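Glyoxalase family protein (Bacillus cereus, PDB 1ZSW) is of unknown function but binds a zinc ion and belongs to the glyoxalase/bleomycin resistance protein/dioxygenase (vicinal oxygen chelate) superfamily of metalloproteins. Local coordinates at residues A[97-102]-A[185-190]; A[192-197]-A[289-294]; A[61-66]-A[316-321]; A[67-72]-A[86-91]; A[107-112]-A[176-181]. All blocks are in the same frame, centred on the assembly; numbering follows the deposited sequence. Where two conformers were deposited one is given.

Contact 1. Residues A[97-102]-A[185-190]; sequences RGTNAI and ELTVRR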
# COMPACT_ATOMS: atom_id res chain seq x y z
N ARG A 97 18.30 5.38 4.85
CA ARG A 97 17.88 5.38 3.45
C ARG A 97 18.89 4.74 2.52
O ARG A 97 20.10 4.73 2.79
CB ARG A 97 17.44 6.75 2.95
CG ARG A 97 16.24 7.31 3.73
CD ARG A 97 15.84 8.68 3.24
NE ARG A 97 14.60 9.06 3.93
CZ ARG A 97 14.05 10.26 3.91
NH1 ARG A 97 14.63 11.27 3.24
NH2 ARG A 97 12.90 10.45 4.57
N GLY A 98 18.39 4.18 1.43
CA GLY A 98 19.26 3.63 0.40
C GLY A 98 18.44 2.97 -0.68
O GLY A 98 17.27 3.34 -0.87
N THR A 99 19.04 2.03 -1.38
CA THR A 99 18.40 1.41 -2.53
C THR A 99 17.82 0.05 -2.16
O THR A 99 17.83 -0.36 -0.99
CB THR A 99 19.36 1.38 -3.76
OG1 THR A 99 18.64 1.02 -4.95
CG2 THR A 99 20.56 0.45 -3.47
N ASN A 100 17.27 -0.64 -3.16
CA ASN A 100 16.54 -1.89 -2.97
C ASN A 100 15.49 -1.82 -1.86
O ASN A 100 15.48 -2.61 -0.91
CB ASN A 100 17.51 -3.08 -2.80
CG ASN A 100 18.24 -3.38 -4.09
OD1 ASN A 100 17.90 -2.89 -5.17
ND2 ASN A 100 19.25 -4.23 -3.99
N ALA A 101 14.62 -0.86 -2.03
CA ALA A 101 13.56 -0.61 -1.04
C ALA A 101 12.36 0.05 -1.71
O ALA A 101 12.48 0.68 -2.77
CB ALA A 101 14.07 0.32 0.03
N ILE A 102 11.18 -0.19 -1.17
CA ILE A 102 9.98 0.61 -1.54
C ILE A 102 10.16 1.93 -0.82
O ILE A 102 10.37 1.96 0.40
CB ILE A 102 8.69 -0.14 -1.06
CG1 ILE A 102 8.72 -1.57 -1.60
CG2 ILE A 102 7.44 0.67 -1.50
CD1 ILE A 102 7.70 -2.46 -0.84
N GLU A 185 6.50 4.09 -5.28
CA GLU A 185 7.89 4.20 -5.79
C GLU A 185 8.75 3.06 -5.25
O GLU A 185 8.79 2.82 -4.01
CB GLU A 185 8.46 5.51 -5.30
CG GLU A 185 9.82 5.86 -5.88
CD GLU A 185 10.31 7.14 -5.26
OE1 GLU A 185 9.86 8.24 -5.74
OE2 GLU A 185 11.09 7.08 -4.27
N LEU A 186 9.44 2.40 -6.18
CA LEU A 186 10.42 1.32 -5.86
C LEU A 186 11.80 1.84 -6.29
O LEU A 186 11.92 2.31 -7.42
CB LEU A 186 10.09 0.04 -6.66
CG LEU A 186 8.66 -0.50 -6.53
CD1 LEU A 186 8.46 -1.80 -7.27
CD2 LEU A 186 8.28 -0.68 -5.05
N THR A 187 12.78 1.74 -5.41
CA THR A 187 14.17 2.18 -5.74
C THR A 187 14.99 0.88 -5.79
O THR A 187 14.97 0.09 -4.85
CB THR A 187 14.68 3.15 -4.67
OG1 THR A 187 13.85 4.33 -4.65
CG2 THR A 187 16.12 3.62 -5.01
N VAL A 188 15.67 0.64 -6.91
CA VAL A 188 16.33 -0.63 -7.10
C VAL A 188 17.73 -0.48 -7.73
O VAL A 188 18.01 0.53 -8.37
CB VAL A 188 15.49 -1.58 -8.04
CG1 VAL A 188 14.17 -1.96 -7.34
CG2 VAL A 188 15.20 -0.93 -9.41
N ARG A 189 18.57 -1.50 -7.55
CA ARG A 189 19.88 -1.56 -8.28
C ARG A 189 19.71 -1.91 -9.74
O ARG A 189 20.45 -1.40 -10.61
CB ARG A 189 20.80 -2.59 -7.62
CG ARG A 189 21.24 -2.22 -6.22
CD ARG A 189 22.64 -1.51 -6.20
NE ARG A 189 23.11 -1.29 -4.83
CZ ARG A 189 23.16 -2.25 -3.91
NH1 ARG A 189 22.83 -3.49 -4.22
NH2 ARG A 189 23.53 -1.98 -2.67
N ARG A 190 18.79 -2.83 -10.01
CA ARG A 190 18.55 -3.37 -11.36
C ARG A 190 17.15 -3.07 -11.86
O ARG A 190 16.21 -3.86 -11.71
CB ARG A 190 18.81 -4.89 -11.37
CG ARG A 190 20.24 -5.26 -11.04
CD ARG A 190 21.19 -4.94 -12.20
NE ARG A 190 20.74 -5.47 -13.49
CZ ARG A 190 21.21 -6.57 -14.08
NH1 ARG A 190 22.14 -7.32 -13.48
NH2 ARG A 190 20.72 -6.95 -15.26
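Asn100 reaches just past the end of the partner strand with its amide: OD1 accepts a hydrogen bond from Arg189 N at 2.8 Å, the donor lying 23° out of the carbonyl plane. CG stands beside the backbone N of Asn100 (chi1 -69°), which carries OD1 there. The same oxygen packs against Val188 CA. Ala101 and Thr187 exchange two backbone bonds, from Ala101 N to Thr187 O (3.0 Å) and from Thr187 N to Ala101 O (2.9 Å). Ile102 and Leu186 run side by side on one face of the sheet, Ile102 CG1 meeting Leu186 CD2 at 3.6 Å. Asn100 and Ala101 both stand opposite Thr187, which makes a G1 beta bulge where strand 101-109 begins its antiparallel pairing with strand 180-188; Asn100 takes the left-handed backbone conformation (phi 48°). The bulge lies on a seam between the two glyoxalase-family halves of the chain. Thr99 CG2 sits over a face of the Arg189 guanidinium, 3.4 Å from Arg189 NE in the one of two modelled conformers described here. Thr99 OG1 touches Thr187 CG2 at 3.6 Å but is hydrogen-bonded to Leu232 O, while Arg189 NH2 is tied to Gly234 O. Further out, Glu185 is gripped by Thr103, Arg104 and Tyr135, Thr187 OG1 pairs with Thr103 OG1, and Ile102 rests on Ile244 and Leu247 of strand 244-251.

Contact 2. Residues A[192-197]-A[289-294]; sequences DKMAST and NGILFE. With ZN (zinc ion), chain B.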
# COMPACT_ATOMS: atom_id res chain seq x y z
N ASP A 192 16.17 -2.94 -14.95
CA ASP A 192 15.76 -3.88 -16.00
C ASP A 192 15.08 -5.13 -15.47
O ASP A 192 14.09 -5.61 -16.03
CB ASP A 192 16.96 -4.26 -16.90
CG ASP A 192 18.14 -4.87 -16.13
OD1 ASP A 192 18.33 -4.58 -14.92
OD2 ASP A 192 18.92 -5.64 -16.74
N LYS A 193 15.60 -5.63 -14.36
CA LYS A 193 15.05 -6.85 -13.76
C LYS A 193 13.67 -6.55 -13.19
O LYS A 193 12.75 -7.37 -13.34
CB LYS A 193 16.02 -7.39 -12.70
CG LYS A 193 17.38 -7.83 -13.28
CD LYS A 193 18.09 -8.79 -12.34
CE LYS A 193 18.87 -9.88 -13.09
NZ LYS A 193 17.97 -10.93 -13.69
N MET A 194 13.50 -5.40 -12.56
CA MET A 194 12.19 -5.04 -12.00
C MET A 194 11.16 -4.84 -13.12
O MET A 194 10.03 -5.33 -13.04
CB MET A 194 12.28 -3.79 -11.09
CG MET A 194 10.91 -3.32 -10.54
SD MET A 194 10.07 -4.56 -9.52
CE MET A 194 11.08 -4.43 -8.10
N ALA A 195 11.58 -4.13 -14.17
CA ALA A 195 10.73 -3.92 -15.33
C ALA A 195 10.25 -5.23 -15.93
O ALA A 195 9.08 -5.35 -16.25
CB ALA A 195 11.47 -3.09 -16.40
N SER A 196 11.16 -6.21 -16.09
CA SER A 196 10.82 -7.51 -16.63
C SER A 196 9.79 -8.22 -15.76
O SER A 196 8.83 -8.80 -16.25
CB SER A 196 12.09 -8.37 -16.75
OG SER A 196 11.76 -9.68 -17.23
N THR A 197 9.95 -8.16 -14.44
CA THR A 197 8.95 -8.75 -13.56
C THR A 197 7.54 -8.18 -13.78
O THR A 197 6.54 -8.94 -13.93
CB THR A 197 9.40 -8.59 -12.06
OG1 THR A 197 10.58 -9.39 -11.86
CG2 THR A 197 8.28 -9.07 -11.09
N ASN A 289 15.61 -7.75 -6.82
CA ASN A 289 16.22 -6.68 -6.04
C ASN A 289 15.87 -6.77 -4.57
O ASN A 289 16.25 -5.91 -3.80
CB ASN A 289 15.77 -5.32 -6.58
CG ASN A 289 16.23 -5.09 -8.01
OD1 ASN A 289 15.47 -5.24 -8.95
ND2 ASN A 289 17.48 -4.75 -8.15
N GLY A 290 15.15 -7.81 -4.17
CA GLY A 290 14.84 -7.98 -2.76
C GLY A 290 13.56 -7.27 -2.33
O GLY A 290 13.25 -7.26 -1.13
N ILE A 291 12.85 -6.64 -3.27
CA ILE A 291 11.59 -5.98 -2.93
C ILE A 291 10.53 -7.06 -2.59
O ILE A 291 10.33 -7.98 -3.36
CB ILE A 291 11.05 -5.14 -4.11
CG1 ILE A 291 12.05 -4.06 -4.59
CG2 ILE A 291 9.70 -4.52 -3.75
CD1 ILE A 291 12.36 -3.02 -3.58
N LEU A 292 9.82 -6.90 -1.48
CA LEU A 292 8.79 -7.88 -1.07
C LEU A 292 7.46 -7.45 -1.58
O LEU A 292 6.94 -6.38 -1.23
CB LEU A 292 8.74 -7.99 0.47
CG LEU A 292 7.81 -9.04 1.09
CD1 LEU A 292 8.21 -10.43 0.64
CD2 LEU A 292 7.92 -8.96 2.61
N PHE A 293 6.88 -8.31 -2.41
CA PHE A 293 5.55 -8.09 -2.92
C PHE A 293 4.58 -9.07 -2.28
O PHE A 293 4.98 -10.20 -1.89
CB PHE A 293 5.53 -8.38 -4.42
CG PHE A 293 6.06 -7.29 -5.27
CD1 PHE A 293 7.29 -7.42 -5.84
CD2 PHE A 293 5.29 -6.17 -5.57
CE1 PHE A 293 7.80 -6.45 -6.70
CE2 PHE A 293 5.81 -5.17 -6.42
CZ PHE A 293 7.09 -5.33 -6.97
N GLU A 294 3.33 -8.67 -2.17
CA GLU A 294 2.28 -9.59 -1.73
C GLU A 294 1.19 -9.55 -2.78
O GLU A 294 0.91 -8.49 -3.38
CB GLU A 294 1.78 -9.12 -0.38
CG GLU A 294 0.60 -9.94 0.21
CD GLU A 294 0.07 -9.36 1.50
OE1 GLU A 294 0.46 -8.24 1.88
OE2 GLU A 294 -0.73 -10.07 2.15
ZN ZN B . 0.26 -7.27 3.65
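Met194 carries this contact between helix 191-201 and the chain entering strand 292-300. Its sulfur makes a Met-aromatic contact at the rim of the Phe293 ring: SD lies near the ring plane, 5.2 Å from the centroid and 4.0 Å from Phe293 CZ. CG leaves Met194 opposite the backbone N (chi1 177°), and two further bends fold the end of the chain back. The apolar contacts follow from that fold, for the methyl CE turns onto Ile291 CG1 at 3.7 Å. Ile291 CG2 in turn lies 4.0 Å above one face of the same phenyl ring, offset toward its rim, so the ring is met at both face and edge. Metal coordination belongs to the next residue: Glu294, extended beyond CG, binds the zinc ion through OE1 at 2.0 Å together with His33 and His246, while OE2 is hydrogen-bonded to Ser282 OG. Met194 and Phe293 also touch Leu186, and Phe293 reaches Leu247 of strand 244-251, so helix 191-201 packs on strand 180-188 and the approach to strand 292-300.

Contact 3. Residues A[61-66]-A[316-321]; sequences VNQDDP and DLPPFL
Gln63 O meets the Phe320 ring at its edge, near the ring plane, 3.8 Å from Phe320 CZ, while Leu321 CG lies 3.6 Å above one face, offset toward the rim. Phe320 CG, set between its backbone N and carbonyl carbon (chi1 85°), brings the ring there. Gln63 lies in a type I beta turn from Asn62 to Asp65 that also holds an Asx turn; through it strand 55-62, the edge of the eight-stranded sheet, leads round a corner toward strand 69-74. Against this turn rests the loop that follows strand 292-300, and the contact is largely apolar. Val61 CG2 is shared by two leucines, touching Leu317 CD2 at 3.7 Å and Leu321 CD1 at 3.9 Å, both crossing it obliquely. The Pro66 and Leu321 side chains meet at about a right angle, with Pro66 CG 3.8 Å from Leu321 CD2. Gln63 and Pro318 pass alongside with opposed directions, their CG atoms 4.1 Å apart. Ile328 of helix 325-330 touches Val61, Pro66 and Leu321, and Asp64 is held by a salt bridge to Arg277. In the Asx turn Asp64 N donates to Asn62 OD1 at 2.9 Å from above the carbonyl plane, 44° out of it.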
# COMPACT_ATOMS: atom_id res chain seq x y z
N VAL A 61 -3.45 -7.19 15.87
CA VAL A 61 -2.07 -7.59 16.15
C VAL A 61 -1.51 -8.33 14.95
O VAL A 61 -2.27 -8.81 14.10
CB VAL A 61 -1.93 -8.45 17.44
CG1 VAL A 61 -2.34 -7.65 18.70
CG2 VAL A 61 -2.69 -9.80 17.33
N ASN A 62 -0.18 -8.34 14.84
CA ASN A 62 0.53 -9.07 13.80
C ASN A 62 0.18 -10.54 13.98
O ASN A 62 0.39 -11.09 15.06
CB ASN A 62 2.03 -8.83 13.98
CG ASN A 62 2.90 -9.54 12.92
OD1 ASN A 62 2.44 -10.42 12.19
ND2 ASN A 62 4.17 -9.14 12.83
N GLN A 63 -0.42 -11.13 12.95
CA GLN A 63 -0.92 -12.51 13.06
C GLN A 63 0.24 -13.48 13.28
O GLN A 63 0.04 -14.54 13.87
CB GLN A 63 -1.77 -12.91 11.84
CG GLN A 63 -3.11 -12.15 11.78
CD GLN A 63 -3.90 -12.39 10.49
OE1 GLN A 63 -4.80 -11.61 10.15
NE2 GLN A 63 -3.58 -13.45 9.78
N ASP A 64 1.43 -13.09 12.83
CA ASP A 64 2.65 -13.90 12.99
C ASP A 64 3.37 -13.59 14.31
O ASP A 64 4.36 -14.26 14.65
CB ASP A 64 3.60 -13.68 11.79
CG ASP A 64 2.99 -14.10 10.44
OD1 ASP A 64 1.99 -14.86 10.43
OD2 ASP A 64 3.52 -13.67 9.39
N ASP A 65 2.89 -12.59 15.05
CA ASP A 65 3.45 -12.17 16.35
C ASP A 65 2.45 -11.32 17.13
O ASP A 65 2.48 -10.09 17.07
CB ASP A 65 4.78 -11.42 16.15
CG ASP A 65 5.44 -10.98 17.46
OD1 ASP A 65 4.85 -11.18 18.55
OD2 ASP A 65 6.55 -10.41 17.41
N PRO A 66 1.52 -11.97 17.85
CA PRO A 66 0.46 -11.33 18.62
C PRO A 66 0.88 -10.30 19.68
O PRO A 66 0.01 -9.68 20.30
CB PRO A 66 -0.26 -12.52 19.28
CG PRO A 66 0.01 -13.66 18.34
CD PRO A 66 1.42 -13.44 17.91
N ASP A 316 -9.53 -6.03 17.51
CA ASP A 316 -10.07 -7.15 16.75
C ASP A 316 -9.02 -8.22 16.57
O ASP A 316 -7.84 -7.92 16.38
CB ASP A 316 -10.59 -6.69 15.39
CG ASP A 316 -11.84 -5.81 15.51
OD1 ASP A 316 -12.60 -5.95 16.51
OD2 ASP A 316 -12.07 -4.98 14.60
N LEU A 317 -9.45 -9.47 16.65
CA LEU A 317 -8.55 -10.59 16.51
C LEU A 317 -9.12 -11.58 15.52
O LEU A 317 -10.35 -11.72 15.41
CB LEU A 317 -8.31 -11.28 17.85
CG LEU A 317 -7.64 -10.45 18.94
CD1 LEU A 317 -7.74 -11.16 20.27
CD2 LEU A 317 -6.19 -10.10 18.57
N PRO A 318 -8.23 -12.27 14.78
CA PRO A 318 -8.66 -13.35 13.92
C PRO A 318 -9.15 -14.47 14.86
O PRO A 318 -8.66 -14.54 15.99
CB PRO A 318 -7.36 -13.75 13.19
CG PRO A 318 -6.25 -13.29 14.11
CD PRO A 318 -6.77 -12.05 14.77
N PRO A 319 -10.13 -15.28 14.42
CA PRO A 319 -10.72 -16.29 15.32
C PRO A 319 -9.71 -17.14 16.08
O PRO A 319 -9.91 -17.39 17.27
CB PRO A 319 -11.53 -17.15 14.36
CG PRO A 319 -11.96 -16.21 13.30
CD PRO A 319 -10.79 -15.28 13.11
N PHE A 320 -8.62 -17.54 15.42
CA PHE A 320 -7.64 -18.44 16.03
C PHE A 320 -6.90 -17.88 17.24
O PHE A 320 -6.23 -18.62 17.96
CB PHE A 320 -6.64 -19.00 14.99
CG PHE A 320 -5.46 -18.10 14.70
CD1 PHE A 320 -4.26 -18.25 15.39
CD2 PHE A 320 -5.52 -17.13 13.69
CE1 PHE A 320 -3.15 -17.44 15.10
CE2 PHE A 320 -4.42 -16.32 13.40
CZ PHE A 320 -3.24 -16.47 14.10
N LEU A 321 -7.04 -16.57 17.47
CA LEU A 321 -6.35 -15.89 18.56
C LEU A 321 -7.24 -15.49 19.73
O LEU A 321 -6.74 -15.10 20.77
CB LEU A 321 -5.60 -14.66 18.04
CG LEU A 321 -4.27 -14.88 17.31
CD1 LEU A 321 -3.70 -13.54 16.86
CD2 LEU A 321 -3.25 -15.65 18.17

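Contact 4. Residues A[67-72]-A[86-91]; sequences SMYHLF and FFEIPL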
# COMPACT_ATOMS: atom_id res chain seq x y z
N SER A 67 2.18 -10.09 19.88
CA SER A 67 2.65 -9.09 20.85
C SER A 67 2.77 -7.68 20.24
O SER A 67 2.99 -6.67 20.95
CB SER A 67 4.00 -9.50 21.45
OG SER A 67 5.05 -9.36 20.51
N MET A 68 2.61 -7.61 18.91
CA MET A 68 2.86 -6.40 18.16
C MET A 68 1.55 -5.85 17.60
O MET A 68 0.85 -6.58 16.93
CB MET A 68 3.77 -6.81 17.00
CG MET A 68 4.14 -5.76 16.05
SD MET A 68 5.24 -6.46 14.81
CE MET A 68 6.53 -7.28 15.76
N TYR A 69 1.25 -4.56 17.83
CA TYR A 69 0.09 -3.93 17.18
C TYR A 69 0.26 -3.92 15.67
O TYR A 69 1.38 -3.76 15.16
CB TYR A 69 -0.10 -2.48 17.62
CG TYR A 69 -0.98 -2.20 18.85
CD1 TYR A 69 -0.46 -1.53 19.95
CD2 TYR A 69 -2.32 -2.58 18.88
CE1 TYR A 69 -1.26 -1.24 21.06
CE2 TYR A 69 -3.13 -2.30 19.99
CZ TYR A 69 -2.60 -1.62 21.06
OH TYR A 69 -3.40 -1.35 22.15
N HIS A 70 -0.86 -4.08 14.98
CA HIS A 70 -0.96 -3.91 13.56
C HIS A 70 -2.18 -3.00 13.33
O HIS A 70 -3.32 -3.36 13.62
CB HIS A 70 -1.08 -5.26 12.82
CG HIS A 70 -0.92 -5.18 11.34
ND1 HIS A 70 -1.23 -6.23 10.50
CD2 HIS A 70 -0.50 -4.16 10.55
CE1 HIS A 70 -0.98 -5.87 9.25
NE2 HIS A 70 -0.55 -4.62 9.25
N LEU A 71 -1.95 -1.77 12.85
CA LEU A 71 -3.01 -0.80 12.67
C LEU A 71 -3.25 -0.50 11.19
O LEU A 71 -2.29 -0.33 10.42
CB LEU A 71 -2.62 0.52 13.38
CG LEU A 71 -2.05 0.44 14.80
CD1 LEU A 71 -1.84 1.85 15.25
CD2 LEU A 71 -3.03 -0.27 15.75
N PHE A 72 -4.51 -0.58 10.73
CA PHE A 72 -4.82 -0.25 9.33
C PHE A 72 -5.60 1.05 9.33
O PHE A 72 -6.43 1.32 10.23
CB PHE A 72 -5.74 -1.28 8.62
CG PHE A 72 -5.11 -2.62 8.31
CD1 PHE A 72 -4.93 -3.56 9.31
CD2 PHE A 72 -4.78 -2.96 6.99
CE1 PHE A 72 -4.39 -4.82 9.02
CE2 PHE A 72 -4.24 -4.22 6.68
CZ PHE A 72 -4.04 -5.15 7.71
N PHE A 86 0.44 -0.41 9.56
CA PHE A 86 1.67 -0.20 10.30
C PHE A 86 1.79 -1.22 11.40
O PHE A 86 0.81 -1.44 12.12
CB PHE A 86 1.64 1.20 10.95
CG PHE A 86 1.70 2.32 9.96
CD1 PHE A 86 2.95 2.89 9.68
CD2 PHE A 86 0.55 2.80 9.31
CE1 PHE A 86 3.05 3.89 8.75
CE2 PHE A 86 0.66 3.88 8.35
CZ PHE A 86 1.92 4.40 8.11
N PHE A 87 2.97 -1.83 11.53
CA PHE A 87 3.31 -2.71 12.66
C PHE A 87 4.03 -1.82 13.63
O PHE A 87 4.99 -1.14 13.25
CB PHE A 87 4.26 -3.81 12.18
CG PHE A 87 3.62 -4.74 11.19
CD1 PHE A 87 3.85 -4.59 9.81
CD2 PHE A 87 2.74 -5.73 11.63
CE1 PHE A 87 3.24 -5.44 8.89
CE2 PHE A 87 2.12 -6.59 10.71
CZ PHE A 87 2.38 -6.43 9.35
N GLU A 88 3.60 -1.81 14.89
CA GLU A 88 4.28 -1.01 15.90
C GLU A 88 5.37 -1.86 16.52
O GLU A 88 5.08 -2.90 17.10
CB GLU A 88 3.34 -0.51 17.01
CG GLU A 88 4.14 0.35 18.03
CD GLU A 88 3.44 0.55 19.39
OE1 GLU A 88 3.44 1.69 19.91
OE2 GLU A 88 2.90 -0.42 19.92
N ILE A 89 6.61 -1.38 16.46
CA ILE A 89 7.74 -2.13 17.01
C ILE A 89 8.48 -1.12 17.89
O ILE A 89 9.33 -0.41 17.42
CB ILE A 89 8.65 -2.68 15.89
CG1 ILE A 89 7.78 -3.53 14.92
CG2 ILE A 89 9.86 -3.47 16.48
CD1 ILE A 89 8.52 -4.29 13.87
N PRO A 90 8.08 -1.01 19.17
CA PRO A 90 8.58 0.04 20.08
C PRO A 90 10.10 0.23 20.19
O PRO A 90 10.53 1.36 20.42
CB PRO A 90 7.94 -0.36 21.43
CG PRO A 90 6.63 -0.96 21.00
CD PRO A 90 7.05 -1.83 19.84
N LEU A 91 10.89 -0.82 20.04
CA LEU A 91 12.36 -0.69 20.15
C LEU A 91 13.09 -0.57 18.83
O LEU A 91 14.32 -0.58 18.79
CB LEU A 91 12.95 -1.85 20.93
CG LEU A 91 12.46 -1.96 22.37
CD1 LEU A 91 12.98 -3.22 22.89
CD2 LEU A 91 12.97 -0.81 23.21
O HOH W 1 3.21 -2.92 19.32
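His70 lies flat against Phe87 in a face-to-face stack, ring centroids 3.9 Å apart and planes 20° from parallel. Its CB stands 4.0 Å from Phe87 CD2, and with CG opposite the backbone N (chi1 -168°) the imidazole extends alongside the phenyl. CG and ND1 then meet Phe87 CE2, each at 3.4 Å. At the ring edge CD2 faces Phe86 O, 3.4 Å away. Farther out CE1 and NE2 both lie over Phe87 CZ, and NE2 is hydrogen-bonded to Ser85 OG, which helps fix the ring's rotation. Phe72 CE1, in the conformer described, lies 3.6 Å above the opposite imidazole face, offset toward the rim. Met68 SD approaches the phenyl obliquely, 3.9 Å from Phe87 CB. Paired backbone bonds join Leu71 and Phe86, Glu88 N donates to Tyr69 O at 3.0 Å, and a water bridges Tyr69 N, Glu88 O and Glu88 OE2. Strands 69-74 and 83-88 form an antiparallel beta hairpin of the zinc-bearing sheet, its His70-Phe87 face turned toward the metal site of this glyoxalase fold.

Contact 5. Residues A[107-112]-A[176-181]; sequences LLVPSE and HQIQGM
The antiparallel junction of strands 101-109 and 180-188 is held here by the backbone of Leu108, which bonds to both Gln179 and Gly180. Leu108 N donates to Gly180 O at 2.8 Å, and Leu108 O accepts from Gln179 N at 2.8 Å, almost straight (177°). Leu107 CA-H faces Gly180 O and Ile178 CA-H faces Leu108 O. Strand 101-109 also pairs, in parallel, with strand 150-155, so it sits between that strand and 180-188 in the curled sheet. Ile178 packs beside Leu107, CG2 3.9 Å from Leu107 CB, and Val109 CG1 stands 4.2 Å from Ile178 CG1. With CG opposite the carbonyl carbon (chi1 -57°), the Gln179 chain reaches toward the other segment until OE1 presses on the Val109-Pro110 peptide, 3.0 Å from Val109 C and 3.2 Å from Pro110 N. Ser156 OG, with one proton for two acceptors, lies at hydrogen-bonding distance from Gln179 OE1 and Val109 O, helping place the amide. Pro110 CD touches Gln177 O at 3.6 Å, just before Ser111 caps helix 112-124.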
# COMPACT_ATOMS: atom_id res chain seq x y z
N LEU A 107 -0.61 9.15 -2.81
CA LEU A 107 -2.01 9.14 -2.31
C LEU A 107 -2.80 10.11 -3.18
O LEU A 107 -2.39 11.28 -3.33
CB LEU A 107 -2.06 9.58 -0.85
CG LEU A 107 -1.32 8.70 0.16
CD1 LEU A 107 -1.30 9.33 1.54
CD2 LEU A 107 -2.00 7.34 0.17
N LEU A 108 -3.90 9.64 -3.77
CA LEU A 108 -4.69 10.49 -4.69
C LEU A 108 -5.59 11.44 -3.91
O LEU A 108 -6.20 11.05 -2.92
CB LEU A 108 -5.54 9.61 -5.61
CG LEU A 108 -4.73 8.72 -6.55
CD1 LEU A 108 -5.57 7.62 -7.20
CD2 LEU A 108 -4.09 9.60 -7.65
N VAL A 109 -5.64 12.70 -4.36
CA VAL A 109 -6.61 13.69 -3.89
C VAL A 109 -7.33 14.25 -5.09
O VAL A 109 -6.81 14.20 -6.20
CB VAL A 109 -6.00 14.81 -3.03
CG1 VAL A 109 -5.42 14.23 -1.76
CG2 VAL A 109 -4.91 15.64 -3.81
N PRO A 110 -8.59 14.71 -4.91
CA PRO A 110 -9.39 15.02 -6.10
C PRO A 110 -8.90 16.15 -7.02
O PRO A 110 -9.02 16.01 -8.21
CB PRO A 110 -10.76 15.33 -5.51
CG PRO A 110 -10.76 14.61 -4.14
CD PRO A 110 -9.36 14.82 -3.67
N SER A 111 -8.37 17.23 -6.48
CA SER A 111 -8.10 18.41 -7.32
C SER A 111 -6.89 19.23 -6.90
O SER A 111 -6.34 19.06 -5.81
CB SER A 111 -9.35 19.32 -7.24
OG SER A 111 -9.34 19.95 -5.97
N GLU A 112 -6.42 20.11 -7.81
CA GLU A 112 -5.27 20.95 -7.47
C GLU A 112 -5.63 21.83 -6.26
O GLU A 112 -4.80 22.18 -5.44
CB GLU A 112 -4.78 21.78 -8.68
CG GLU A 112 -4.05 20.91 -9.70
CD GLU A 112 -3.37 21.67 -10.84
OE1 GLU A 112 -3.86 21.58 -12.00
OE2 GLU A 112 -2.34 22.32 -10.60
N HIS A 176 -11.81 16.98 -0.31
CA HIS A 176 -10.34 17.04 -0.26
C HIS A 176 -9.72 15.79 0.35
O HIS A 176 -8.51 15.72 0.51
CB HIS A 176 -9.85 18.25 0.52
CG HIS A 176 -10.30 19.55 -0.05
ND1 HIS A 176 -10.31 19.80 -1.41
CD2 HIS A 176 -10.80 20.66 0.54
CE1 HIS A 176 -10.79 21.02 -1.63
NE2 HIS A 176 -11.07 21.57 -0.46
N GLN A 177 -10.55 14.83 0.73
CA GLN A 177 -10.00 13.65 1.42
C GLN A 177 -9.10 12.89 0.47
O GLN A 177 -9.36 12.79 -0.74
CB GLN A 177 -11.11 12.70 1.88
CG GLN A 177 -11.72 13.16 3.20
CD GLN A 177 -12.80 12.22 3.73
OE1 GLN A 177 -12.74 11.00 3.55
NE2 GLN A 177 -13.82 12.80 4.38
N ILE A 178 -8.10 12.28 1.09
CA ILE A 178 -7.31 11.25 0.42
C ILE A 178 -8.25 10.17 -0.10
O ILE A 178 -9.09 9.65 0.66
CB ILE A 178 -6.26 10.67 1.38
CG1 ILE A 178 -5.14 11.71 1.60
CG2 ILE A 178 -5.64 9.41 0.76
CD1 ILE A 178 -4.38 11.53 2.85
N GLN A 179 -8.12 9.82 -1.38
CA GLN A 179 -9.01 8.82 -2.00
C GLN A 179 -8.53 7.40 -1.79
O GLN A 179 -9.30 6.51 -1.41
CB GLN A 179 -9.24 9.10 -3.47
CG GLN A 179 -9.82 10.50 -3.69
CD GLN A 179 -9.67 10.90 -5.10
OE1 GLN A 179 -8.72 11.60 -5.46
NE2 GLN A 179 -10.56 10.42 -5.94
N GLY A 180 -7.23 7.20 -2.03
CA GLY A 180 -6.60 5.90 -1.86
C GLY A 180 -5.25 6.03 -2.53
O GLY A 180 -4.80 7.16 -2.82
N MET A 181 -4.62 4.89 -2.79
CA MET A 181 -3.25 4.86 -3.30
C MET A 181 -3.18 5.20 -4.76
O MET A 181 -3.99 4.73 -5.55
CB MET A 181 -2.64 3.45 -3.11
CG MET A 181 -2.54 3.14 -1.62
SD MET A 181 -2.21 1.35 -1.34
CE MET A 181 -0.56 1.39 -1.93

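Contacts 1 and 5 lie along the same pair of strands, 101-109 and 180-188, with centres about 25 Å apart; contact 5 is nested within the loop that contact 1 closes. Contact 2 abuts contact 1 (centres about 10 Å apart), where Asn100 packs on Asn289 and Ala101 on Ile291. Contacts 3 and 4, centres about 12 Å apart, use neighbouring strands, 55-62 and 69-74, of the zinc-bearing sheet and are linked by a probable hydrogen bond from Asn62 N to Met68 O (2.9 Å). Contact 2 supplies the zinc ligand Glu294. The remaining contacts lie nearby: from nearest side-chain atoms to the zinc ion, His70 is about 6 Å away, Gln63 about 9 Å, and Ile102 and Met181 about 10 Å.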